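Local coordinates for protein probable chitinase A (Chromobacterium violaceum, PDB 4TX8) that probably hydrolyses chitin as a secreted family 18 endochitinase, joining a catalytic barrel to a small carbohydrate-binding module, at residues 121-126 / 152-157; 144-149 / 193-198; 161-166 / 208-213; 201-206 / 240-245; 368-373 / 389-394. All coordinates share one frame; numbering follows the deposited sequence.

Contact 1. Residues 121-126 / 152-157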
# COMPACT_ATOMS: atom_id res chain seq x y z
N GLY A 121 3.79 -14.96 8.70
CA GLY A 121 4.05 -16.24 8.08
C GLY A 121 4.99 -16.06 6.90
O GLY A 121 5.44 -14.94 6.62
N SER A 122 5.29 -17.15 6.21
CA SER A 122 6.16 -17.10 5.05
C SER A 122 5.46 -16.46 3.86
O SER A 122 4.24 -16.26 3.88
CB SER A 122 6.63 -18.51 4.67
OG SER A 122 5.58 -19.23 4.05
N ALA A 123 6.23 -16.13 2.83
CA ALA A 123 5.66 -15.69 1.57
C ALA A 123 4.83 -16.81 0.96
O ALA A 123 5.01 -17.98 1.30
CB ALA A 123 6.75 -15.25 0.60
N PHE A 124 3.91 -16.45 0.08
CA PHE A 124 3.07 -17.43 -0.60
C PHE A 124 2.98 -17.07 -2.08
O PHE A 124 3.16 -15.91 -2.44
CB PHE A 124 1.68 -17.49 0.05
CG PHE A 124 0.85 -16.25 -0.15
CD1 PHE A 124 1.03 -15.14 0.65
CD2 PHE A 124 -0.11 -16.21 -1.14
CE1 PHE A 124 0.27 -14.00 0.47
CE2 PHE A 124 -0.88 -15.07 -1.33
CZ PHE A 124 -0.69 -13.97 -0.53
N PRO A 125 2.74 -18.07 -2.94
CA PRO A 125 2.70 -17.86 -4.40
C PRO A 125 1.76 -16.73 -4.84
O PRO A 125 0.63 -16.62 -4.35
CB PRO A 125 2.22 -19.20 -4.93
CG PRO A 125 2.76 -20.19 -3.94
CD PRO A 125 2.64 -19.51 -2.60
N LEU A 126 2.24 -15.90 -5.76
CA LEU A 126 1.49 -14.75 -6.26
C LEU A 126 0.16 -15.16 -6.89
O LEU A 126 -0.81 -14.40 -6.88
CB LEU A 126 2.32 -13.97 -7.27
CG LEU A 126 1.78 -12.61 -7.71
CD1 LEU A 126 1.99 -11.57 -6.62
CD2 LEU A 126 2.42 -12.17 -9.01
N THR A 152 15.19 -9.96 -5.93
CA THR A 152 15.36 -11.39 -5.78
C THR A 152 14.11 -12.00 -5.15
O THR A 152 13.68 -11.59 -4.07
CB THR A 152 16.59 -11.73 -4.92
OG1 THR A 152 17.71 -10.98 -5.39
CG2 THR A 152 16.89 -13.22 -5.00
N LEU A 153 13.54 -12.99 -5.83
CA LEU A 153 12.30 -13.60 -5.38
C LEU A 153 12.50 -14.51 -4.18
O LEU A 153 13.46 -15.28 -4.13
CB LEU A 153 11.68 -14.41 -6.52
CG LEU A 153 10.36 -15.11 -6.22
CD1 LEU A 153 9.23 -14.10 -6.06
CD2 LEU A 153 10.04 -16.11 -7.31
N ASP A 154 11.60 -14.41 -3.20
CA ASP A 154 11.57 -15.36 -2.10
C ASP A 154 11.15 -16.71 -2.66
O ASP A 154 10.09 -16.83 -3.27
CB ASP A 154 10.60 -14.89 -1.00
CG ASP A 154 10.67 -15.74 0.26
OD1 ASP A 154 10.60 -16.98 0.16
OD2 ASP A 154 10.80 -15.17 1.36
N PRO A 155 11.98 -17.74 -2.46
CA PRO A 155 11.74 -19.07 -3.05
C PRO A 155 10.41 -19.70 -2.63
O PRO A 155 9.90 -20.55 -3.35
CB PRO A 155 12.93 -19.90 -2.53
CG PRO A 155 13.43 -19.16 -1.33
CD PRO A 155 13.21 -17.72 -1.65
N ALA A 156 9.87 -19.28 -1.49
CA ALA A 156 8.57 -19.79 -1.04
C ALA A 156 7.45 -19.39 -2.01
O ALA A 156 6.37 -19.99 -1.99
CB ALA A 156 8.27 -19.29 0.36
N ALA A 157 7.70 -18.38 -2.84
CA ALA A 157 6.73 -17.96 -3.85
C ALA A 157 6.80 -18.85 -5.08
O ALA A 157 5.99 -18.72 -6.00
CB ALA A 157 6.96 -16.51 -4.23
O HOH W 1 9.07 -16.51 3.04
O HOH W 2 4.50 -16.83 -7.32
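The carboxylate of Asp154 turns one face to the methyl of Ala123, whose CB sits almost squarely above Asp154 CG at 4.0 Å. At the carboxylate's rim, OD1 uses its anti lone pair to accept from Ala156 N, while OD2 takes a proton from water 1. That water is raised out of the carboxylate plane on the Ala123 side and also accepts from Ala123 N at 2.9 Å, making a bridge between the two loops. With CG anti to the backbone N (chi1 -172°), the Asp154 side chain reaches out to Ala123 and still leaves OD1 over its own turn. The ring of Pro125 rests on carbonyl oxygens, its CD lying 3.8 Å from Ala156 O. Close by, the methyl of Ala156 leans on the backbone, CB to Ala123 O being 3.6 Å. A second bridge closes the far end: water 2 accepts from Leu126 N and donates to Ala157 O at 2.7 Å. The loops therefore meet through methyls, a proline ring and water, without a direct hydrogen bond between them. The Phe124 ring turns the other way, where Trp113 meets it edge-to-face and Arg403 makes a cation-pi contact. Asp154 forms an Asx turn that leads into the 3-10 turn 155-157, and the contact joins the loop between barrel strands 108-114 and 135-143 to the loop running from short strand 149-150 into helix 160-171, in the family 18 (beta/alpha)8 barrel.

Contact 2. Residues 144-149 / 193-198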
# COMPACT_ATOMS: atom_id res chain seq x y z
N ALA A 144 20.96 -1.55 -4.04
CA ALA A 144 22.21 -2.27 -4.30
C ALA A 144 23.40 -1.32 -4.43
O ALA A 144 24.54 -1.76 -4.37
CB ALA A 144 22.07 -3.12 -5.56
N GLY A 145 23.12 -0.03 -4.61
CA GLY A 145 24.15 0.99 -4.65
C GLY A 145 25.12 0.91 -5.82
O GLY A 145 25.41 -0.17 -6.33
N ASN A 146 25.62 2.07 -6.26
CA ASN A 146 25.10 3.35 -5.81
C ASN A 146 24.08 3.85 -6.82
O ASN A 146 24.43 4.27 -7.92
CB ASN A 146 26.23 4.37 -5.60
CG ASN A 146 27.11 4.53 -6.83
OD1 ASN A 146 27.35 3.57 -7.56
ND2 ASN A 146 27.58 5.75 -7.06
N GLY A 147 22.81 3.77 -6.45
CA GLY A 147 21.73 4.06 -7.38
C GLY A 147 21.15 2.77 -7.91
O GLY A 147 19.97 2.70 -8.26
N ASN A 148 21.98 1.72 -7.96
CA ASN A 148 21.55 0.41 -8.42
C ASN A 148 20.43 -0.20 -7.58
O ASN A 148 20.45 -0.11 -6.35
CB ASN A 148 22.73 -0.56 -8.45
CG ASN A 148 23.60 -0.39 -9.69
OD1 ASN A 148 24.49 0.46 -9.73
ND2 ASN A 148 23.34 -1.21 -10.71
N VAL A 149 19.48 -0.83 -8.25
CA VAL A 149 18.40 -1.56 -7.61
C VAL A 149 18.41 -3.00 -8.10
O VAL A 149 18.67 -3.26 -9.27
CB VAL A 149 17.02 -0.92 -7.91
CG1 VAL A 149 15.89 -1.76 -7.34
CG2 VAL A 149 16.96 0.50 -7.36
N ALA A 193 24.28 12.36 -11.01
CA ALA A 193 23.76 11.86 -12.27
C ALA A 193 24.11 10.40 -12.53
O ALA A 193 23.38 9.68 -13.21
CB ALA A 193 24.26 12.73 -13.43
N THR A 194 25.24 9.96 -11.98
CA THR A 194 25.69 8.58 -12.15
C THR A 194 24.77 7.61 -11.43
O THR A 194 24.48 6.52 -11.93
CB THR A 194 27.12 8.39 -11.62
OG1 THR A 194 27.95 9.47 -12.05
CG2 THR A 194 27.69 7.07 -12.12
N GLN A 195 24.31 8.00 -10.25
CA GLN A 195 23.43 7.15 -9.47
C GLN A 195 22.04 7.11 -10.09
O GLN A 195 21.38 6.07 -10.10
CB GLN A 195 23.37 7.62 -8.02
CG GLN A 195 24.71 7.51 -7.31
CD GLN A 195 24.69 8.07 -5.91
OE1 GLN A 195 23.83 8.87 -5.56
NE2 GLN A 195 25.65 7.64 -5.09
N VAL A 196 21.61 8.25 -10.62
CA VAL A 196 20.35 8.35 -11.35
C VAL A 196 20.33 7.35 -12.51
O VAL A 196 19.36 6.62 -12.69
CB VAL A 196 20.11 9.77 -11.89
CG1 VAL A 196 18.95 9.79 -12.88
CG2 VAL A 196 19.85 10.74 -10.74
N GLN A 197 21.42 7.31 -13.26
CA GLN A 197 21.52 6.40 -14.40
C GLN A 197 21.48 4.94 -13.97
O GLN A 197 20.84 4.11 -14.62
CB GLN A 197 22.78 6.69 -15.21
CG GLN A 197 22.72 8.01 -15.96
CD GLN A 197 21.48 8.13 -16.82
OE1 GLN A 197 20.66 9.03 -16.62
NE2 GLN A 197 21.33 7.23 -17.78
N ASN A 198 22.16 4.61 -12.87
CA ASN A 198 22.14 3.25 -12.34
C ASN A 198 20.74 2.86 -11.89
O ASN A 198 20.29 1.73 -12.11
CB ASN A 198 23.12 3.10 -11.18
CG ASN A 198 24.57 3.12 -11.63
OD1 ASN A 198 24.88 2.89 -12.79
ND2 ASN A 198 25.48 3.40 -10.69
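Asn146 and Gln195 bring their side-chain amides together nearly at right angles, the planes 81° apart, where the turn of a beta hairpin touches the first turns of helix 193-210. The hairpin joins barrel strand 135-143 to the short antiparallel strand 149-150 in the family 18 (beta/alpha)8 fold. Gln195 runs extended beyond CG, and its CG passes close to the backbone of the turn, 3.3 Å from Asn146 O. The same carbonyl oxygen is gripped by Asn198: ND2 donates to Asn146 O at 3.1 Å, nearly straight at 170°. The acceptor lies in the Asn198 amide plane, although the donor is tilted well out of the carbonyl plane. Asn148 lies beside Asn198 with the two amides only 39° apart. Its OD1 comes to 3.2 Å from Asn198 ND2, but at an angle too poor for a hydrogen bond. A cis peptide precedes Asn146, and within the turn Asn148 O takes both Ala144 N and Gly145 N from the same face of its plane. Further along the helix, Ser202 OG bonds to Val149 N and fixes the start of the return strand. Between the two asparagines the backbone comes close enough to touch the helix directly: Gly147, with positive phi, sets its CA 3.4 Å from Gln195 O in a CA-H...O contact.

Contact 3. Residues 161-166 / 208-213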
# COMPACT_ATOMS: atom_id res chain seq x y z
N ALA A 161 10.49 -18.41 -12.85
CA ALA A 161 9.69 -18.68 -14.04
C ALA A 161 8.20 -18.74 -13.70
O ALA A 161 7.37 -18.18 -14.42
CB ALA A 161 10.14 -19.97 -14.70
N GLN A 162 7.87 -19.43 -12.61
CA GLN A 162 6.48 -19.56 -12.18
C GLN A 162 5.93 -18.21 -11.73
O GLN A 162 4.79 -17.86 -12.05
CB GLN A 162 6.36 -20.58 -11.06
CG GLN A 162 4.93 -20.81 -10.61
CD GLN A 162 4.04 -21.28 -11.74
OE1 GLN A 162 4.34 -22.28 -12.40
NE2 GLN A 162 2.94 -20.57 -11.98
N PHE A 163 6.75 -17.46 -11.00
CA PHE A 163 6.41 -16.12 -10.55
C PHE A 163 6.05 -15.22 -11.73
O PHE A 163 5.08 -14.46 -11.67
CB PHE A 163 7.57 -15.53 -9.76
CG PHE A 163 7.35 -14.13 -9.26
CD1 PHE A 163 6.42 -13.88 -8.26
CD2 PHE A 163 8.09 -13.08 -9.76
CE1 PHE A 163 6.22 -12.60 -7.79
CE2 PHE A 163 7.91 -11.79 -9.29
CZ PHE A 163 6.97 -11.55 -8.30
N ILE A 164 6.83 -15.31 -12.80
CA ILE A 164 6.60 -14.51 -14.00
C ILE A 164 5.29 -14.91 -14.66
O ILE A 164 4.55 -14.06 -15.17
CB ILE A 164 7.78 -14.66 -14.99
CG1 ILE A 164 9.00 -13.89 -14.46
CG2 ILE A 164 7.40 -14.16 -16.38
CD1 ILE A 164 10.26 -14.11 -15.27
N GLN A 165 4.98 -16.21 -14.64
CA GLN A 165 3.70 -16.69 -15.15
C GLN A 165 2.55 -16.22 -14.27
O GLN A 165 1.46 -15.91 -14.77
CB GLN A 165 3.70 -18.22 -15.24
CG GLN A 165 4.60 -18.77 -16.34
CD GLN A 165 4.61 -20.28 -16.38
OE1 GLN A 165 4.25 -20.94 -15.40
NE2 GLN A 165 5.02 -20.84 -17.51
N ASP A 166 2.78 -16.17 -12.96
CA ASP A 166 1.76 -15.72 -12.02
C ASP A 166 1.42 -14.25 -12.23
O ASP A 166 0.26 -13.85 -12.12
CB ASP A 166 2.22 -15.95 -10.58
CG ASP A 166 2.28 -17.43 -10.21
OD1 ASP A 166 1.75 -18.26 -10.98
OD2 ASP A 166 2.84 -17.75 -9.14
N THR A 208 11.41 -5.04 -17.22
CA THR A 208 11.31 -5.71 -18.51
C THR A 208 11.46 -7.22 -18.38
O THR A 208 10.85 -7.98 -19.12
CB THR A 208 12.35 -5.18 -19.52
OG1 THR A 208 13.67 -5.31 -18.96
CG2 THR A 208 12.09 -3.71 -19.83
N GLN A 209 12.28 -7.66 -17.42
CA GLN A 209 12.49 -9.09 -17.20
C GLN A 209 11.27 -9.77 -16.59
O GLN A 209 10.84 -10.82 -17.06
CB GLN A 209 13.70 -9.32 -16.29
CG GLN A 209 14.00 -10.79 -16.03
CD GLN A 209 15.06 -11.01 -14.96
OE1 GLN A 209 15.66 -10.05 -14.46
NE2 GLN A 209 15.30 -12.26 -14.61
N TYR A 210 10.71 -9.17 -15.55
CA TYR A 210 9.61 -9.81 -14.83
C TYR A 210 8.24 -9.42 -15.35
O TYR A 210 7.27 -10.17 -15.19
CB TYR A 210 9.72 -9.50 -13.33
CG TYR A 210 10.85 -10.24 -12.66
CD1 TYR A 210 12.13 -9.71 -12.61
CD2 TYR A 210 10.64 -11.49 -12.10
CE1 TYR A 210 13.17 -10.39 -12.01
CE2 TYR A 210 11.67 -12.18 -11.49
CZ TYR A 210 12.93 -11.63 -11.45
OH TYR A 210 13.96 -12.32 -10.85
N GLY A 211 8.14 -8.26 -15.99
CA GLY A 211 6.88 -7.82 -16.55
C GLY A 211 6.01 -7.08 -15.56
O GLY A 211 4.78 -7.06 -15.68
N PHE A 212 6.65 -6.47 -14.56
CA PHE A 212 5.96 -5.56 -13.65
C PHE A 212 5.35 -4.40 -14.43
O PHE A 212 5.93 -3.95 -15.41
CB PHE A 212 6.92 -5.01 -12.59
CG PHE A 212 7.42 -6.05 -11.62
CD1 PHE A 212 6.55 -6.66 -10.74
CD2 PHE A 212 8.76 -6.38 -11.57
CE1 PHE A 212 7.01 -7.60 -9.83
CE2 PHE A 212 9.23 -7.31 -10.67
CZ PHE A 212 8.35 -7.93 -9.80
N ASP A 213 4.20 -3.91 -13.98
CA ASP A 213 3.53 -2.81 -14.68
C ASP A 213 4.18 -1.46 -14.39
O ASP A 213 3.98 -0.49 -15.12
CB ASP A 213 2.05 -2.75 -14.30
CG ASP A 213 1.27 -3.93 -14.83
OD1 ASP A 213 1.01 -3.97 -16.05
OD2 ASP A 213 0.91 -4.82 -14.02
O HOH W 3 5.41 -11.27 -16.48
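Phe163 presents the edge of its ring to two aromatic residues, Tyr210 and Phe212, in the seam between helix 160-171 and the C-terminal end of helix 193-210, two neighbouring outer helices of the (beta/alpha)8 barrel. This inner part is the tight one. Phe163 CD2 meets Tyr210 CD2 at 3.8 Å, and Phe163 CE2 meets Phe212 CZ at 3.9 Å, both partners lying close to the plane of the phenylalanine ring. The torsion of Phe163, with CG anti to the backbone N (chi1 179°), swings the ring across the seam, and the side chains of both partners cross it at about a right angle. Behind this edge, Phe212 packs on Val177 and Leu179 of strand 176-182, while Leu126 and Leu153 cover Phe163 from neighbouring loops. Gly211 leaves helical geometry with positive phi, and Phe212 follows with its CZ at the Phe163 ring. Toward the outside the contact thins. Gln209 is exposed and meets helix 160-171 mainly through its backbone, Ile164 CD1 lying 3.8 Å from Gln209 O. Water 3 sits between the carbonyls Ile164 O and Tyr210 O; its short distance to the latter leaves the details of that bridge doubtful. Joining the two regimes is Ile164, which lays CG1 against the tyrosine ring, 3.7 Å from Tyr210 CD2.

Contact 4. Residues 201-206 / 240-245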
# COMPACT_ATOMS: atom_id res chain seq x y z
N ASN A 201 18.58 2.45 -15.26
CA ASN A 201 18.96 1.26 -16.01
C ASN A 201 18.63 -0.05 -15.29
O ASN A 201 18.07 -0.96 -15.90
CB ASN A 201 20.46 1.30 -16.35
CG ASN A 201 20.80 2.41 -17.33
OD1 ASN A 201 19.95 2.90 -18.06
ND2 ASN A 201 22.07 2.80 -17.35
N SER A 202 18.97 -0.15 -14.01
CA SER A 202 18.76 -1.40 -13.29
C SER A 202 17.27 -1.71 -13.12
O SER A 202 16.85 -2.86 -13.27
CB SER A 202 19.46 -1.38 -11.92
OG SER A 202 18.90 -0.41 -11.06
N LEU A 203 16.46 -0.68 -12.84
CA LEU A 203 15.02 -0.88 -12.70
C LEU A 203 14.37 -1.23 -14.04
O LEU A 203 13.43 -2.03 -14.09
CB LEU A 203 14.35 0.37 -12.12
CG LEU A 203 14.19 0.40 -10.60
CD1 LEU A 203 13.61 1.72 -10.16
CD2 LEU A 203 13.32 -0.76 -10.13
N TYR A 204 14.88 -0.64 -15.11
CA TYR A 204 14.42 -0.97 -16.45
C TYR A 204 14.65 -2.45 -16.72
O TYR A 204 13.78 -3.13 -17.26
CB TYR A 204 15.13 -0.12 -17.50
CG TYR A 204 14.77 -0.46 -18.92
CD1 TYR A 204 13.59 0.00 -19.49
CD2 TYR A 204 15.61 -1.25 -19.70
CE1 TYR A 204 13.25 -0.32 -20.80
CE2 TYR A 204 15.28 -1.57 -21.00
CZ TYR A 204 14.11 -1.10 -21.54
OH TYR A 204 13.78 -1.42 -22.84
N GLY A 205 15.81 -2.95 -16.31
CA GLY A 205 16.13 -4.36 -16.47
C GLY A 205 15.19 -5.26 -15.69
O GLY A 205 14.77 -6.30 -16.19
N ILE A 206 14.85 -4.86 -14.47
CA ILE A 206 13.98 -5.66 -13.62
C ILE A 206 12.55 -5.69 -14.18
O ILE A 206 11.96 -6.76 -14.33
CB ILE A 206 13.95 -5.12 -12.18
CG1 ILE A 206 15.34 -5.22 -11.55
CG2 ILE A 206 12.92 -5.87 -11.35
CD1 ILE A 206 15.46 -4.53 -10.20
N LYS A 240 11.00 9.85 -14.37
CA LYS A 240 10.67 10.32 -15.71
C LYS A 240 11.49 9.62 -16.79
O LYS A 240 10.96 9.25 -17.84
CB LYS A 240 10.89 11.83 -15.81
CG LYS A 240 9.84 12.66 -15.10
CD LYS A 240 10.30 14.11 -14.99
CE LYS A 240 9.41 15.05 -15.79
NZ LYS A 240 8.09 15.26 -15.13
N GLN A 241 12.78 9.43 -16.53
CA GLN A 241 13.67 8.76 -17.48
C GLN A 241 13.32 7.29 -17.62
O GLN A 241 13.33 6.73 -18.71
CB GLN A 241 15.14 8.91 -17.06
CG GLN A 241 15.70 10.32 -17.23
CD GLN A 241 17.14 10.43 -16.77
OE1 GLN A 241 17.47 11.27 -15.92
NE2 GLN A 241 18.01 9.60 -17.32
N LEU A 242 13.00 6.67 -16.49
CA LEU A 242 12.60 5.27 -16.46
C LEU A 242 11.32 5.07 -17.26
O LEU A 242 11.23 4.15 -18.08
CB LEU A 242 12.41 4.79 -15.02
CG LEU A 242 11.83 3.38 -14.86
CD1 LEU A 242 12.70 2.36 -15.57
CD2 LEU A 242 11.67 3.03 -13.39
N LYS A 243 10.32 5.92 -17.02
CA LYS A 243 9.05 5.79 -17.73
C LYS A 243 9.22 6.01 -19.23
O LYS A 243 8.57 5.35 -20.04
CB LYS A 243 8.01 6.77 -17.18
CG LYS A 243 6.78 6.88 -18.06
CD LYS A 243 5.70 7.76 -17.45
CE LYS A 243 4.47 7.79 -18.35
NZ LYS A 243 3.30 8.36 -17.62
N ALA A 244 10.09 6.95 -19.60
CA ALA A 244 10.36 7.22 -21.01
C ALA A 244 10.84 5.95 -21.72
O ALA A 244 10.46 5.69 -22.86
CB ALA A 244 11.39 8.33 -21.15
N LYS A 245 11.66 5.17 -21.02
CA LYS A 245 12.18 3.92 -21.57
C LYS A 245 11.11 2.83 -21.62
O LYS A 245 11.11 1.99 -22.52
CB LYS A 245 13.38 3.44 -20.75
CG LYS A 245 14.58 4.38 -20.80
CD LYS A 245 15.70 3.94 -19.86
CE LYS A 245 16.49 2.76 -20.41
NZ LYS A 245 17.43 3.16 -21.48
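Tyr204 holds CG anti to its own N (chi1 176°), which sends the ring out toward helix 230-246, and Lys245 answers with a chain that starts extended and then folds twice, at chi3 and chi4 (both 76°). The double bend carries the end of the lysine back over the ring. CE lies over one face, displaced toward the rim, 4.1 Å from the centroid of the Tyr204 ring, a CH-pi contact. The ammonium continues upward, and with NZ 5.1 Å from that centroid any cation-pi attraction is weak at most. Lower on the lysine, CB touches the same ring, 3.7 Å from Tyr204 CD1. Helices 193-210 and 230-246 are consecutive outer helices of the (beta/alpha)8 barrel, running in the same general direction; their short segments cross at -38° with the axes 9.7 Å apart. At that spacing a leucine fills the gap. Leu242, whose CG is also anti to the backbone N, forks across helix 193-210: CD1 is 3.7 Å from Tyr204 N, and CD2 is 4.0 Å from Leu203 CB. Leu203 faces inward as well, onto Leu181 of strand 176-182, while Leu242 also rests on Phe250, so the leucine pair marks the buried side of the seam. Tyr204 and Lys245 form its outer margin, and there Asn201 OD1 comes to 4.2 Å from Lys245 CE.

Contact 5. Residues 368-373 / 389-394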
# COMPACT_ATOMS: atom_id res chain seq x y z
N LYS A 368 -17.30 4.14 5.38
CA LYS A 368 -17.83 5.48 5.65
C LYS A 368 -17.02 6.55 4.93
O LYS A 368 -17.59 7.47 4.34
CB LYS A 368 -17.85 5.77 7.15
CG LYS A 368 -19.12 5.33 7.86
CD LYS A 368 -18.99 5.55 9.36
CE LYS A 368 -18.45 6.94 9.67
NZ LYS A 368 -18.01 7.06 11.09
N ALA A 369 -15.70 6.43 4.98
CA ALA A 369 -14.82 7.39 4.31
C ALA A 369 -15.01 7.34 2.80
O ALA A 369 -15.01 8.38 2.13
CB ALA A 369 -13.36 7.12 4.67
N LEU A 370 -15.20 6.14 2.26
CA LEU A 370 -15.39 5.97 0.82
C LEU A 370 -16.68 6.60 0.31
O LEU A 370 -16.66 7.39 -0.63
CB LEU A 370 -15.37 4.49 0.45
CG LEU A 370 -14.00 3.80 0.44
CD1 LEU A 370 -14.16 2.31 0.18
CD2 LEU A 370 -13.09 4.45 -0.59
N THR A 371 -17.80 6.25 0.93
CA THR A 371 -19.10 6.79 0.51
C THR A 371 -19.17 8.30 0.71
O THR A 371 -19.79 9.00 -0.09
CB THR A 371 -20.26 6.13 1.26
OG1 THR A 371 -20.19 6.45 2.66
CG2 THR A 371 -20.22 4.61 1.09
N CYS A 372 -18.53 8.79 1.76
CA CYS A 372 -18.46 10.23 2.01
C CYS A 372 -17.72 10.93 0.88
O CYS A 372 -18.20 11.92 0.33
CB CYS A 372 -17.77 10.52 3.35
SG CYS A 372 -17.48 12.28 3.68
N LEU A 373 -16.56 10.40 0.52
CA LEU A 373 -15.76 10.96 -0.56
C LEU A 373 -16.46 10.85 -1.91
O LEU A 373 -16.45 11.80 -2.69
CB LEU A 373 -14.39 10.28 -0.62
CG LEU A 373 -13.37 10.70 0.45
CD1 LEU A 373 -12.23 9.70 0.54
CD2 LEU A 373 -12.84 12.09 0.15
N PRO A 389 -16.86 11.08 -7.57
CA PRO A 389 -17.27 9.75 -8.03
C PRO A 389 -16.11 8.90 -8.56
O PRO A 389 -16.24 7.68 -8.62
CB PRO A 389 -18.28 10.06 -9.16
CG PRO A 389 -18.00 11.48 -9.55
CD PRO A 389 -17.53 12.16 -8.31
N ALA A 390 -14.99 9.53 -8.91
CA ALA A 390 -13.85 8.80 -9.44
C ALA A 390 -12.70 8.64 -8.43
O ALA A 390 -11.58 8.33 -8.83
CB ALA A 390 -13.33 9.48 -10.70
N PHE A 391 -12.98 8.85 -7.15
CA PHE A 391 -11.98 8.61 -6.11
C PHE A 391 -11.43 7.19 -6.24
O PHE A 391 -12.19 6.24 -6.34
CB PHE A 391 -12.57 8.83 -4.71
CG PHE A 391 -11.56 8.73 -3.60
CD1 PHE A 391 -10.71 9.79 -3.32
CD2 PHE A 391 -11.45 7.57 -2.85
CE1 PHE A 391 -9.78 9.70 -2.30
CE2 PHE A 391 -10.52 7.47 -1.83
CZ PHE A 391 -9.68 8.54 -1.56
N ARG A 392 -10.10 7.06 -6.25
CA ARG A 392 -9.46 5.81 -6.65
C ARG A 392 -9.67 4.66 -5.65
O ARG A 392 -9.91 3.53 -6.06
CB ARG A 392 -7.97 6.02 -6.89
CG ARG A 392 -7.25 4.79 -7.43
CD ARG A 392 -7.82 4.34 -8.79
NE ARG A 392 -7.46 5.25 -9.87
CZ ARG A 392 -7.59 4.97 -11.16
NH1 ARG A 392 -8.09 3.80 -11.55
NH2 ARG A 392 -7.23 5.87 -12.08
N GLY A 393 -9.57 4.94 -4.36
CA GLY A 393 -9.91 3.93 -3.38
C GLY A 393 -9.03 3.76 -2.15
O GLY A 393 -8.75 4.72 -1.43
N VAL A 394 -8.61 2.52 -1.91
CA VAL A 394 -7.99 2.14 -0.64
C VAL A 394 -6.69 1.34 -0.83
O VAL A 394 -6.63 0.43 -1.66
CB VAL A 394 -8.96 1.29 0.21
CG1 VAL A 394 -8.33 0.88 1.54
CG2 VAL A 394 -10.27 2.04 0.45
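Leu373 sets one methyl over a face of the Phe391 ring: CD1 stands 3.7 Å from the ring centroid, 18° off the normal, a CH-pi contact. It joins helix 363-375 to the chain entering strand 393-397 in the last beta-alpha-beta crossover of the (beta/alpha)8 barrel, the helix connecting parallel neighbours 345-350 and 393-397. The methyl is shifted toward the rim, so its nearest ring atom is Phe391 CZ at 3.5 Å. One turn earlier on the same helix, Leu370 brings both methyls to one methyl of Val394. CD1 and CD2 of Leu370 both lie 3.9 Å from Val394 CG2, and CD2 also approaches the aromatic ring obliquely, 4.2 Å from Phe391 CE2. Every residue that touches here is buried, and the joint is purely apolar. The ring gets its place from the strand side: CG of Phe391 is anti to the backbone N (chi1 -175°), throwing the phenyl toward the helix, while Val345, Thr374 and Ser320 pack around it. Leu370 and Val394 both rest on Phe347 of strand 345-350. Next to the phenylalanine, Arg392 points the opposite way, bonding to Asp343 O and Ala105 O with Phe104 against its guanidinium group. On the helix, the disulfide of Cys372 with Cys379 ties the chain just beyond the helix back to it. At the start of strand 393-397, Gly393, with positive phi, brings its CA to 4.3 Å from Leu370 CD2.

How the contacts relate
All five contacts belong to the family 18 barrel. Contacts 1 to 4 string along one arc of it, whereas contact 5, in the last crossover, lies about 31 to 38 Å from the others, centre to centre. Helix 193-210 is the common thread: contact 2 uses its start, contact 4 its middle and contact 3 its end. Contacts 2 and 4 lie about 12 Å apart between centres and are joined by a probable hydrogen bond between Val149 N and Ser202 OG. Contacts 1 and 3 meet through Leu126 and Leu153 on Phe163. Contact 2 alternates along the chain with contacts 1 and 3, as does contact 3 with contact 4, and neighbouring beta-alpha units pack on each other.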